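Local coordinates for protein transcription factor inhibitor I-kappa-B-beta (Mus musculus, PDB 1OY3) that inhibits the transcription factor NF-kappa-B by complexing with it and trapping it in the cytoplasm, at residues 50-55 with 59-64; 12-17 with 40-45; 31-36 with 65-70; 95-100 with 148-153; 84-89 with 171-176. All blocks are in the same frame, centred on the assembly; numbering follows the deposited sequence.

Contact 1 of 5, residues 50-55 with 59-64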
# COMPACT_ATOMS: atom_id res chain seq x y z
N HIS C 50 -15.06 7.95 1.01
CA HIS C 50 -13.66 7.85 1.39
C HIS C 50 -13.35 8.83 2.52
O HIS C 50 -12.69 8.50 3.50
CB HIS C 50 -12.74 8.19 0.22
CG HIS C 50 -12.66 7.13 -0.84
ND1 HIS C 50 -12.90 7.40 -2.17
CD2 HIS C 50 -12.28 5.83 -0.77
CE1 HIS C 50 -12.67 6.31 -2.88
NE2 HIS C 50 -12.30 5.34 -2.06
N LEU C 51 -13.81 10.06 2.35
CA LEU C 51 -13.58 11.08 3.36
C LEU C 51 -14.20 10.70 4.69
O LEU C 51 -13.57 10.84 5.73
CB LEU C 51 -14.14 12.43 2.88
CG LEU C 51 -13.39 12.97 1.66
CD1 LEU C 51 -14.08 14.23 1.12
CD2 LEU C 51 -11.95 13.26 2.06
N ALA C 52 -15.44 10.21 4.65
CA ALA C 52 -16.16 9.82 5.85
C ALA C 52 -15.42 8.68 6.55
O ALA C 52 -15.33 8.65 7.79
CB ALA C 52 -17.59 9.39 5.48
N ALA C 53 -14.89 7.75 5.76
CA ALA C 53 -14.16 6.60 6.30
C ALA C 53 -12.88 7.04 7.02
O ALA C 53 -12.57 6.55 8.10
CB ALA C 53 -13.82 5.62 5.18
N ILE C 54 -12.15 7.95 6.40
CA ILE C 54 -10.92 8.45 6.97
C ILE C 54 -11.20 9.14 8.29
O ILE C 54 -10.45 8.99 9.25
CB ILE C 54 -10.22 9.45 6.01
CG1 ILE C 54 -9.65 8.69 4.81
CG2 ILE C 54 -9.11 10.21 6.73
CD1 ILE C 54 -9.27 9.58 3.65
N LEU C 55 -12.30 9.89 8.34
CA LEU C 55 -12.67 10.61 9.55
C LEU C 55 -13.21 9.68 10.63
O LEU C 55 -13.38 10.09 11.78
CB LEU C 55 -13.72 11.68 9.23
CG LEU C 55 -13.24 12.87 8.37
CD1 LEU C 55 -14.42 13.82 8.09
CD2 LEU C 55 -12.11 13.59 9.09
N SER C 59 -21.67 7.15 11.52
CA SER C 59 -22.98 7.66 11.18
C SER C 59 -22.96 8.24 9.77
O SER C 59 -23.88 8.01 8.97
CB SER C 59 -23.39 8.73 12.19
OG SER C 59 -24.66 9.25 11.88
N THR C 60 -21.91 8.97 9.44
CA THR C 60 -21.79 9.59 8.13
C THR C 60 -21.58 8.55 7.02
O THR C 60 -22.04 8.73 5.89
CB THR C 60 -20.65 10.61 8.12
OG1 THR C 60 -20.89 11.59 9.14
CG2 THR C 60 -20.55 11.31 6.76
N VAL C 61 -20.90 7.46 7.35
CA VAL C 61 -20.66 6.42 6.37
C VAL C 61 -21.97 5.72 6.02
O VAL C 61 -22.18 5.35 4.86
CB VAL C 61 -19.63 5.39 6.89
CG1 VAL C 61 -19.63 4.15 6.00
CG2 VAL C 61 -18.23 6.03 6.90
N GLU C 62 -22.86 5.57 7.00
CA GLU C 62 -24.15 4.92 6.75
C GLU C 62 -25.03 5.74 5.83
O GLU C 62 -25.68 5.19 4.93
CB GLU C 62 -24.88 4.64 8.08
CG GLU C 62 -26.28 4.04 7.92
CD GLU C 62 -26.91 3.62 9.24
OE1 GLU C 62 -26.79 4.39 10.22
OE2 GLU C 62 -27.52 2.54 9.31
N LYS C 63 -25.08 7.05 6.05
CA LYS C 63 -25.90 7.92 5.22
C LYS C 63 -25.47 7.80 3.78
O LYS C 63 -26.29 7.56 2.89
CB LYS C 63 -25.77 9.37 5.68
CG LYS C 63 -26.29 9.62 7.07
CD LYS C 63 -26.21 11.11 7.38
CE LYS C 63 -26.77 11.42 8.75
NZ LYS C 63 -26.57 12.86 9.04
N LEU C 64 -24.17 7.94 3.55
CA LEU C 64 -23.61 7.84 2.22
C LEU C 64 -23.88 6.45 1.65
O LEU C 64 -24.29 6.32 0.49
CB LEU C 64 -22.10 8.14 2.26
CG LEU C 64 -21.82 9.58 2.70
CD1 LEU C 64 -20.34 9.79 3.02
CD2 LEU C 64 -22.28 10.53 1.59

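Contact 2 of 5, residues 12-17 with 40-45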
# COMPACT_ATOMS: atom_id res chain seq x y z
N ALA C 12 -19.71 19.96 -3.22
CA ALA C 12 -20.41 20.37 -2.00
C ALA C 12 -20.49 19.18 -1.04
O ALA C 12 -20.50 19.36 0.19
CB ALA C 12 -21.81 20.87 -2.35
N LEU C 13 -20.54 17.97 -1.59
CA LEU C 13 -20.59 16.77 -0.76
C LEU C 13 -19.29 16.62 0.02
O LEU C 13 -19.32 16.55 1.25
CB LEU C 13 -20.80 15.52 -1.61
CG LEU C 13 -22.17 14.85 -1.57
CD1 LEU C 13 -22.01 13.43 -2.06
CD2 LEU C 13 -22.73 14.86 -0.16
N HIS C 14 -18.16 16.58 -0.69
CA HIS C 14 -16.86 16.42 -0.04
C HIS C 14 -16.71 17.42 1.10
O HIS C 14 -16.24 17.08 2.19
CB HIS C 14 -15.69 16.64 -1.01
CG HIS C 14 -15.59 15.61 -2.09
ND1 HIS C 14 -16.30 15.68 -3.27
CD2 HIS C 14 -14.85 14.47 -2.17
CE1 HIS C 14 -16.00 14.65 -4.03
NE2 HIS C 14 -15.12 13.90 -3.39
N LEU C 15 -17.11 18.66 0.83
CA LEU C 15 -17.00 19.71 1.83
C LEU C 15 -17.97 19.53 2.98
O LEU C 15 -17.71 19.98 4.09
CB LEU C 15 -17.19 21.08 1.18
CG LEU C 15 -16.16 21.45 0.11
CD1 LEU C 15 -16.54 22.77 -0.53
CD2 LEU C 15 -14.79 21.53 0.73
N ALA C 16 -19.10 18.86 2.73
CA ALA C 16 -20.06 18.64 3.80
C ALA C 16 -19.44 17.71 4.84
O ALA C 16 -19.61 17.90 6.04
CB ALA C 16 -21.36 18.03 3.25
N VAL C 17 -18.69 16.70 4.37
CA VAL C 17 -18.05 15.76 5.29
C VAL C 17 -16.77 16.37 5.86
O VAL C 17 -16.47 16.19 7.04
CB VAL C 17 -17.73 14.40 4.61
CG1 VAL C 17 -18.89 14.00 3.70
CG2 VAL C 17 -16.45 14.48 3.83
N LEU C 40 -18.49 11.15 -7.15
CA LEU C 40 -17.51 12.05 -7.72
C LEU C 40 -16.25 12.03 -6.86
O LEU C 40 -16.32 12.11 -5.64
CB LEU C 40 -18.07 13.48 -7.80
CG LEU C 40 -19.20 13.67 -8.82
CD1 LEU C 40 -19.70 15.11 -8.75
CD2 LEU C 40 -18.68 13.35 -10.23
N GLN C 41 -15.10 11.92 -7.51
CA GLN C 41 -13.82 11.87 -6.81
C GLN C 41 -13.04 13.17 -6.94
O GLN C 41 -12.85 13.66 -8.05
CB GLN C 41 -12.98 10.73 -7.38
CG GLN C 41 -13.69 9.37 -7.36
CD GLN C 41 -12.97 8.33 -8.19
OE1 GLN C 41 -13.54 7.75 -9.12
NE2 GLN C 41 -11.71 8.08 -7.88
N ASN C 42 -12.57 13.73 -5.82
CA ASN C 42 -11.78 14.95 -5.88
C ASN C 42 -10.44 14.61 -6.55
O ASN C 42 -10.30 13.52 -7.11
CB ASN C 42 -11.55 15.54 -4.49
CG ASN C 42 -10.84 14.59 -3.57
OD1 ASN C 42 -10.23 13.62 -4.01
ND2 ASN C 42 -10.90 14.87 -2.27
N ASP C 43 -9.47 15.51 -6.47
CA ASP C 43 -8.17 15.30 -7.11
C ASP C 43 -7.27 14.25 -6.46
O ASP C 43 -6.22 13.91 -6.99
CB ASP C 43 -7.42 16.64 -7.23
CG ASP C 43 -8.12 17.62 -8.17
OD1 ASP C 43 -7.69 18.79 -8.26
OD2 ASP C 43 -9.11 17.22 -8.84
N LEU C 44 -7.68 13.74 -5.30
CA LEU C 44 -6.92 12.69 -4.63
C LEU C 44 -7.62 11.36 -4.92
O LEU C 44 -7.24 10.31 -4.41
CB LEU C 44 -6.86 12.95 -3.12
CG LEU C 44 -6.03 14.17 -2.71
CD1 LEU C 44 -6.25 14.51 -1.23
CD2 LEU C 44 -4.55 13.88 -2.99
N GLY C 45 -8.64 11.42 -5.78
CA GLY C 45 -9.39 10.23 -6.15
C GLY C 45 -10.39 9.82 -5.08
O GLY C 45 -11.00 8.76 -5.16

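Contact 3 of 5, residues 31-36 with 65-70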
# COMPACT_ATOMS: atom_id res chain seq x y z
N PHE C 31 -31.08 15.05 -2.50
CA PHE C 31 -31.20 14.96 -3.95
C PHE C 31 -30.24 13.91 -4.49
O PHE C 31 -30.63 13.00 -5.22
CB PHE C 31 -30.89 16.32 -4.58
CG PHE C 31 -31.69 17.45 -4.01
CD1 PHE C 31 -33.05 17.56 -4.27
CD2 PHE C 31 -31.08 18.40 -3.20
CE1 PHE C 31 -33.81 18.59 -3.72
CE2 PHE C 31 -31.82 19.44 -2.64
CZ PHE C 31 -33.19 19.54 -2.90
N SER C 32 -28.98 14.05 -4.09
CA SER C 32 -27.90 13.16 -4.51
C SER C 32 -28.23 11.67 -4.57
O SER C 32 -27.79 10.98 -5.49
CB SER C 32 -26.70 13.36 -3.58
OG SER C 32 -26.28 14.71 -3.58
N ALA C 33 -28.98 11.18 -3.60
CA ALA C 33 -29.33 9.76 -3.56
C ALA C 33 -29.58 9.15 -4.94
O ALA C 33 -30.44 9.61 -5.69
CB ALA C 33 -30.56 9.55 -2.68
N GLY C 34 -28.80 8.12 -5.26
CA GLY C 34 -28.95 7.44 -6.54
C GLY C 34 -28.18 8.03 -7.71
O GLY C 34 -27.94 7.35 -8.70
N HIS C 35 -27.77 9.30 -7.59
CA HIS C 35 -27.05 9.99 -8.65
C HIS C 35 -25.58 9.59 -8.66
O HIS C 35 -25.07 8.98 -7.74
CB HIS C 35 -27.71 11.34 -8.96
CG HIS C 35 -28.96 11.23 -9.78
ND1 HIS C 35 -29.00 11.53 -11.12
CD2 HIS C 35 -30.21 10.84 -9.44
CE1 HIS C 35 -30.22 11.34 -11.58
NE2 HIS C 35 -30.98 10.92 -10.58
N GLU C 36 -24.89 10.01 -9.73
CA GLU C 36 -23.46 9.74 -9.88
C GLU C 36 -22.71 10.81 -9.09
O GLU C 36 -21.50 10.71 -8.87
CB GLU C 36 -23.03 9.81 -11.35
CG GLU C 36 -23.83 8.91 -12.28
CD GLU C 36 -23.23 8.82 -13.67
OE1 GLU C 36 -23.57 7.88 -14.42
OE2 GLU C 36 -22.41 9.71 -14.03
N TYR C 65 -23.68 5.43 2.47
CA TYR C 65 -23.89 4.04 2.03
C TYR C 65 -25.39 3.82 1.74
O TYR C 65 -25.76 3.23 0.72
CB TYR C 65 -23.41 3.07 3.12
CG TYR C 65 -23.33 1.60 2.73
CD1 TYR C 65 -23.47 0.61 3.70
CD2 TYR C 65 -23.06 1.21 1.42
CE1 TYR C 65 -23.35 -0.73 3.38
CE2 TYR C 65 -22.93 -0.16 1.08
CZ TYR C 65 -23.08 -1.11 2.08
OH TYR C 65 -22.94 -2.45 1.79
N ALA C 66 -26.23 4.30 2.64
CA ALA C 66 -27.67 4.16 2.50
C ALA C 66 -28.14 4.87 1.24
O ALA C 66 -29.03 4.39 0.54
CB ALA C 66 -28.38 4.76 3.72
N ALA C 67 -27.51 6.02 0.95
CA ALA C 67 -27.84 6.82 -0.22
C ALA C 67 -27.38 6.19 -1.52
O ALA C 67 -27.71 6.68 -2.60
CB ALA C 67 -27.22 8.22 -0.08
N GLY C 68 -26.59 5.13 -1.44
CA GLY C 68 -26.14 4.46 -2.65
C GLY C 68 -24.72 4.76 -3.12
O GLY C 68 -24.39 4.50 -4.28
N ALA C 69 -23.87 5.28 -2.23
CA ALA C 69 -22.49 5.58 -2.58
C ALA C 69 -21.75 4.28 -2.94
O ALA C 69 -21.92 3.25 -2.27
CB ALA C 69 -21.80 6.28 -1.41
N GLY C 70 -20.95 4.33 -4.00
CA GLY C 70 -20.18 3.18 -4.44
C GLY C 70 -19.15 2.76 -3.41
O GLY C 70 -18.37 3.58 -2.92

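Contact 4 of 5, residues 95-100 with 148-153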
# COMPACT_ATOMS: atom_id res chain seq x y z
N CYS C 95 -17.81 -1.87 10.01
CA CYS C 95 -19.00 -2.62 10.38
C CYS C 95 -20.22 -2.18 9.54
O CYS C 95 -21.00 -3.01 9.05
CB CYS C 95 -19.24 -2.42 11.87
SG CYS C 95 -20.46 -3.51 12.56
N VAL C 96 -20.37 -0.87 9.37
CA VAL C 96 -21.46 -0.32 8.57
C VAL C 96 -21.33 -0.82 7.13
O VAL C 96 -22.32 -1.20 6.50
CB VAL C 96 -21.40 1.23 8.53
CG1 VAL C 96 -22.42 1.75 7.55
CG2 VAL C 96 -21.63 1.81 9.93
N LEU C 97 -20.11 -0.83 6.61
CA LEU C 97 -19.88 -1.26 5.24
C LEU C 97 -20.01 -2.76 5.02
O LEU C 97 -20.50 -3.19 3.97
CB LEU C 97 -18.50 -0.82 4.75
CG LEU C 97 -18.25 0.69 4.61
CD1 LEU C 97 -16.79 0.92 4.25
CD2 LEU C 97 -19.18 1.29 3.55
N LEU C 98 -19.58 -3.54 6.01
CA LEU C 98 -19.59 -5.00 5.92
C LEU C 98 -20.94 -5.71 6.12
O LEU C 98 -21.06 -6.62 6.93
CB LEU C 98 -18.56 -5.55 6.91
CG LEU C 98 -17.12 -5.11 6.62
CD1 LEU C 98 -16.22 -5.46 7.79
CD2 LEU C 98 -16.63 -5.76 5.35
N GLN C 99 -21.95 -5.29 5.36
CA GLN C 99 -23.29 -5.88 5.41
C GLN C 99 -24.08 -5.31 4.25
O GLN C 99 -23.65 -4.34 3.63
CB GLN C 99 -23.99 -5.53 6.73
CG GLN C 99 -24.27 -4.05 6.95
CD GLN C 99 -24.75 -3.75 8.37
OE1 GLN C 99 -24.00 -3.24 9.20
NE2 GLN C 99 -26.01 -4.06 8.64
N PRO C 100 -25.24 -5.90 3.93
CA PRO C 100 -26.05 -5.40 2.82
C PRO C 100 -26.39 -3.93 3.04
O PRO C 100 -26.75 -3.53 4.14
CB PRO C 100 -27.29 -6.29 2.86
CG PRO C 100 -26.73 -7.59 3.38
CD PRO C 100 -25.83 -7.13 4.49
N ARG C 148 -19.87 -8.20 -0.19
CA ARG C 148 -18.67 -8.98 0.09
C ARG C 148 -17.53 -8.79 -0.92
O ARG C 148 -16.41 -9.23 -0.70
CB ARG C 148 -19.02 -10.47 0.19
CG ARG C 148 -19.78 -10.86 1.44
CD ARG C 148 -19.79 -12.39 1.61
NE ARG C 148 -20.17 -12.80 2.96
CZ ARG C 148 -21.40 -12.71 3.45
NH1 ARG C 148 -22.39 -12.22 2.71
NH2 ARG C 148 -21.66 -13.11 4.70
N LEU C 149 -17.83 -8.12 -2.03
CA LEU C 149 -16.82 -7.86 -3.04
C LEU C 149 -15.81 -6.84 -2.48
O LEU C 149 -14.78 -6.60 -3.10
CB LEU C 149 -17.46 -7.30 -4.31
CG LEU C 149 -18.51 -8.22 -4.96
CD1 LEU C 149 -19.21 -7.48 -6.10
CD2 LEU C 149 -17.84 -9.49 -5.47
N GLN C 150 -16.12 -6.26 -1.33
CA GLN C 150 -15.22 -5.28 -0.70
C GLN C 150 -14.06 -6.00 -0.01
O GLN C 150 -12.93 -5.49 0.07
CB GLN C 150 -15.96 -4.46 0.36
CG GLN C 150 -17.06 -3.55 -0.14
CD GLN C 150 -17.87 -2.94 1.01
OE1 GLN C 150 -17.40 -2.06 1.72
NE2 GLN C 150 -19.09 -3.44 1.20
N LEU C 151 -14.35 -7.20 0.48
CA LEU C 151 -13.40 -8.01 1.22
C LEU C 151 -12.13 -8.37 0.47
O LEU C 151 -11.07 -8.48 1.07
CB LEU C 151 -14.07 -9.30 1.70
CG LEU C 151 -15.26 -9.13 2.65
CD1 LEU C 151 -15.77 -10.52 3.03
CD2 LEU C 151 -14.84 -8.34 3.89
N GLU C 152 -12.25 -8.58 -0.83
CA GLU C 152 -11.07 -8.95 -1.58
C GLU C 152 -10.62 -7.87 -2.56
O GLU C 152 -9.81 -8.13 -3.45
CB GLU C 152 -11.33 -10.29 -2.27
CG GLU C 152 -11.65 -11.40 -1.25
CD GLU C 152 -10.54 -11.57 -0.21
OE1 GLU C 152 -10.85 -11.81 0.98
OE2 GLU C 152 -9.35 -11.48 -0.60
N ALA C 153 -11.13 -6.66 -2.38
CA ALA C 153 -10.72 -5.54 -3.23
C ALA C 153 -9.24 -5.31 -2.94
O ALA C 153 -8.81 -5.32 -1.79
CB ALA C 153 -11.54 -4.29 -2.89

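Contact 5 of 5, residues 84-89 with 171-176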
# COMPACT_ATOMS: atom_id res chain seq x y z
N LEU C 84 -9.45 2.25 3.69
CA LEU C 84 -9.12 3.42 4.50
C LEU C 84 -9.51 3.20 5.95
O LEU C 84 -8.78 3.60 6.86
CB LEU C 84 -9.82 4.66 3.92
CG LEU C 84 -9.40 5.02 2.49
CD1 LEU C 84 -10.27 6.14 1.94
CD2 LEU C 84 -7.93 5.44 2.50
N ALA C 85 -10.65 2.56 6.17
CA ALA C 85 -11.11 2.29 7.52
C ALA C 85 -10.06 1.44 8.23
O ALA C 85 -9.79 1.64 9.41
CB ALA C 85 -12.46 1.54 7.50
N CYS C 86 -9.47 0.50 7.49
CA CYS C 86 -8.48 -0.40 8.07
C CYS C 86 -7.13 0.24 8.35
O CYS C 86 -6.24 -0.39 8.90
CB CYS C 86 -8.26 -1.61 7.16
SG CYS C 86 -9.74 -2.58 6.92
N ARG C 87 -6.98 1.50 7.97
CA ARG C 87 -5.72 2.21 8.16
C ARG C 87 -5.82 3.11 9.38
O ARG C 87 -4.82 3.41 10.03
CB ARG C 87 -5.39 3.06 6.93
CG ARG C 87 -5.51 2.33 5.61
CD ARG C 87 -5.29 3.30 4.45
NE ARG C 87 -3.91 3.78 4.37
CZ ARG C 87 -3.55 4.92 3.80
NH1 ARG C 87 -4.47 5.72 3.27
NH2 ARG C 87 -2.27 5.26 3.75
N VAL C 88 -7.04 3.52 9.69
CA VAL C 88 -7.28 4.40 10.82
C VAL C 88 -8.08 3.73 11.92
O VAL C 88 -8.68 4.41 12.75
CB VAL C 88 -8.03 5.67 10.38
CG1 VAL C 88 -7.32 6.31 9.19
CG2 VAL C 88 -9.47 5.33 10.02
N ARG C 89 -8.09 2.40 11.93
CA ARG C 89 -8.81 1.67 12.97
C ARG C 89 -10.26 2.10 13.14
O ARG C 89 -10.79 2.10 14.25
CB ARG C 89 -8.08 1.82 14.31
CG ARG C 89 -6.76 1.06 14.40
CD ARG C 89 -5.95 1.49 15.62
NE ARG C 89 -5.16 0.39 16.18
CZ ARG C 89 -5.62 -0.47 17.09
NH1 ARG C 89 -6.86 -0.36 17.54
NH2 ARG C 89 -4.83 -1.44 17.54
N ALA C 171 -6.16 -6.00 15.75
CA ALA C 171 -6.84 -7.23 16.11
C ALA C 171 -8.35 -7.11 15.98
O ALA C 171 -9.01 -8.00 15.45
CB ALA C 171 -6.47 -7.61 17.54
N GLU C 172 -8.89 -6.00 16.47
CA GLU C 172 -10.32 -5.76 16.38
C GLU C 172 -10.78 -5.77 14.92
O GLU C 172 -11.80 -6.38 14.58
CB GLU C 172 -10.66 -4.42 17.03
CG GLU C 172 -11.80 -4.52 18.03
CD GLU C 172 -12.88 -5.48 17.56
OE1 GLU C 172 -13.48 -5.23 16.50
OE2 GLU C 172 -13.13 -6.48 18.27
N MET C 173 -10.02 -5.11 14.05
CA MET C 173 -10.40 -5.07 12.63
C MET C 173 -10.25 -6.45 11.99
O MET C 173 -11.05 -6.82 11.13
CB MET C 173 -9.56 -4.06 11.85
CG MET C 173 -10.11 -3.83 10.42
SD MET C 173 -11.75 -3.01 10.41
CE MET C 173 -11.19 -1.29 10.55
N VAL C 174 -9.24 -7.20 12.41
CA VAL C 174 -9.03 -8.54 11.88
C VAL C 174 -10.26 -9.38 12.22
O VAL C 174 -10.75 -10.15 11.39
CB VAL C 174 -7.76 -9.19 12.49
CG1 VAL C 174 -7.67 -10.67 12.09
CG2 VAL C 174 -6.53 -8.46 12.01
N ARG C 175 -10.76 -9.23 13.44
CA ARG C 175 -11.93 -9.98 13.87
C ARG C 175 -13.15 -9.70 12.98
O ARG C 175 -13.83 -10.64 12.54
CB ARG C 175 -12.25 -9.67 15.35
CG ARG C 175 -11.41 -10.51 16.32
CD ARG C 175 -11.85 -10.35 17.76
NE ARG C 175 -11.32 -9.13 18.36
CZ ARG C 175 -10.24 -9.10 19.14
NH1 ARG C 175 -9.59 -10.22 19.43
NH2 ARG C 175 -9.81 -7.94 19.62
N LEU C 176 -13.42 -8.43 12.72
CA LEU C 176 -14.54 -8.04 11.86
C LEU C 176 -14.38 -8.61 10.45
O LEU C 176 -15.33 -9.11 9.86
CB LEU C 176 -14.65 -6.51 11.77
CG LEU C 176 -15.47 -5.77 12.83
CD1 LEU C 176 -15.45 -6.50 14.16
CD2 LEU C 176 -14.92 -4.36 12.96
O HOH W 1 -5.17 -4.53 18.55

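Contact 1 of 5, residues 50-55 with 59-64
A52 CB projects straight at helix 58-66 and meets three side chains there, which makes it the centre of the antiparallel helix pair, the helical hairpin, of the second ankyrin repeat. The two helices of the repeat run antiparallel, with 160° between the directions of their short segments and a closest axis approach of 8.7 Å. At A52 and V61 the backbones come nearest, CA to CA 5.7 Å, a closeness that a methyl on one side allows.

The three partners meet that methyl from the side of helix 58-66, with one branch each. V61 sends CG2, the branch anti to its own carbonyl carbon (chi1 167° puts CG1 anti to the backbone N instead), to 3.7 Å from A52 CB. L64, one turn beyond T60, brings in the tip CD1, also 3.7 Å from A52 CB. T60 offers its methyl: CG2 lies anti to the backbone N and turns to A52, while OG1 is on another branch and is hydrogen-bonded to E57.

No hydrogen bond crosses between the segments, so the fit between side chains is apolar, and all the touching residues are buried. Beyond V61 lies helix 91-97, with C93, V96 and L97 against its side chain; T60 and L64 also touch helix 22-32, through L25 and L29 respectively. V61 CG2 reaches past the methyl of A52 to the backbone, standing 3.9 Å from A53 N.

Contact 2 of 5, residues 12-17 with 40-45
H14 enters the contact with its ring, and most of what the segments share is arranged round it. H14 closes a T-A-L-H sequence (T11-H14), in keeping with the T-P-L-H motif of ankyrin repeats. The first kind of interaction lies at the ring edge: CE1 of H14 is 3.0 Å from L40 O, a close approach consistent with a C-H...O contact. NE2 is hydrogen-bonded to Q46 O and ND1 to T11 N, so both nitrogens are gripped and the rotation of the ring is fixed.

Packing over a face is the second kind. N42 CB sits 4.0 Å above the ring plane, offset toward the rim, and N42 ND2 is 4.0 Å from H14 CD2; ring and amide planes are turned only 20° apart.

Bonds within residues 40-45 shape the loop. N42 OD1 accepts from L44 N at 2.9 Å, forming an Asx turn, with the donor above the carbonyl plane. Q41 NE2 bonds G45 O at 2.9 Å, and a type I turn runs from N42 to G45. N42 ND2 is bonded to D10.

The loop leads from the first ankyrin repeat into the second and lies against helix 12-18 before helix 48-55, whose L51 packs on H14.

Contact 3 of 5, residues 31-36 with 65-70
A33 and G34, just past the end of helix 22-32, lie against A67 at the end of helix 58-66, joining the C-terminal ends of the second helices of the first two ankyrin repeats. The close part is mostly backbone. CA atoms of A33 and A67 are 4.7 Å apart, and G34 N donates to A67 O at 3.2 Å. The N-H...O angle is 145°, and the donor stands nearly along the C=O axis, at 174°. A33 CA lies beside the same oxygen, 3.6 Å from A67 O.

Side-chain packing is thinner: A33 CB and A67 CB are 4.4 Å apart, one methyl beside another. Toward solvent the contact fades. G34 and H35 are exposed, and the first bond of the H35 side chain points away from residues 65-70.

Each segment turns sharply here. S32 to H35 forms a type II turn, closed by H35 N on S32 O at 2.7 Å. G68 ends its helix in a Schellman motif. Both G34 and G68 have positive phi, a backbone shape that suits a residue without a side chain.

One main-chain bond therefore links the adjacent repeats at this point, giving a helix-terminal carbonyl a donor from the neighbouring turn.

Contact 4 of 5, residues 95-100 with 148-153
Q150 and L97 meet because the glutamine leaves its backbone with CG anti to the carbonyl carbon (chi1 -66°) and then extends at chi2 (171°), carrying the amide across to the end of helix 91-97. The two side chains cross at about a right angle. There NE2 of Q150 donates to L97 O at 3.1 Å with an N-H...O angle of 153°. The approach is from above the carbonyl plane, so the bond does not lie on a lone pair. The other amide atom faces carbon: Q150 OE1 is 3.5 Å from L97 CB. NE2 also bonds W147 O, so two main-chain carbonyls hold the amide nitrogen.

A second, apolar touch lies beside this one. L98 and L151 cross obliquely and meet through a single methyl each, CD2 to CD2 at 3.5 Å, a close fit for two methyl groups. L98, the first residue beyond the helix, is the centre of an inverse gamma turn, which breaks the helical path.

Residues 148-153 follow the unmodelled segment 109-143 and turn at Q150-A153 in a type I turn. Around them, Y65 and L82 touch the Q150 side chain, and A81 touches L97.

The chemistry implies a buried amide nitrogen whose loss of solvent is offset by two carbonyl bonds, one of them to a residue of the third ankyrin repeat, while the leucine pair supplies close carbon contact.

Contact 5 of 5, residues 84-89 with 171-176
The contact joins neighbouring ankyrin repeats, the third and the fourth: the end of helix 81-85 and the turn after it lie against the start of helix 171-180. M173 is the residue that spans the interface. Its CG is anti to the backbone N (chi1 -170°), and the chain then bends at chi2 and chi3 (67° and 84°), folding the thioether so that CE reaches forward to the end of helix 81-85.

Three points of touch follow from this shape. CE of M173 is 3.4 Å from A85 O, a methyl against a main-chain carbonyl, and 4.4 Å from A85 CB. Farther up the chain, M173 CG rests 3.7 Å from C86 SG, with M173 SD at 4.1 Å from the same sulfur. The last touch is with the turn, where M173 CE is 4.4 Å from R89 C.

At the solvent side the link is looser and runs through water. R89 NH2 donates to a water at 3.3 Å, which also accepts from A171 N in a weak bond. Within the helix, R175 NE makes a salt bridge with E172 OE2 at 3.2 Å; the carboxylate oxygen is met from above its plane, while it lies in the guanidinium plane.

C86 is also covered by P161 and V164 of helix 161-167, and M173 by A165 of that helix and by H91 and A94 of helix 91-97. M173 thus packs among helices of both repeats, the stacked helix pairs that are typical of an ankyrin-repeat domain.

From the N terminus, contact 2 closes the first loop, bringing residues 40-45 back onto helix 12-18. Contact 3 crosses it, because residues 31-36 lie between 12-17 and 40-45, while 65-70 lie beyond, and it joins the ends of helices 22-32 and 58-66. Contact 1, the hairpin of helices 48-55 and 58-66, is nested within the loop that contact 3 closes. Contact 5 then spans from residues 84-89 to 171-176, tying the third repeat to the fourth, and contact 4 is nested inside it, bridging the unmodelled segment. Contacts 1 and 4 touch through E62 and V96, and contacts 3 and 4 through Y65 and Q99.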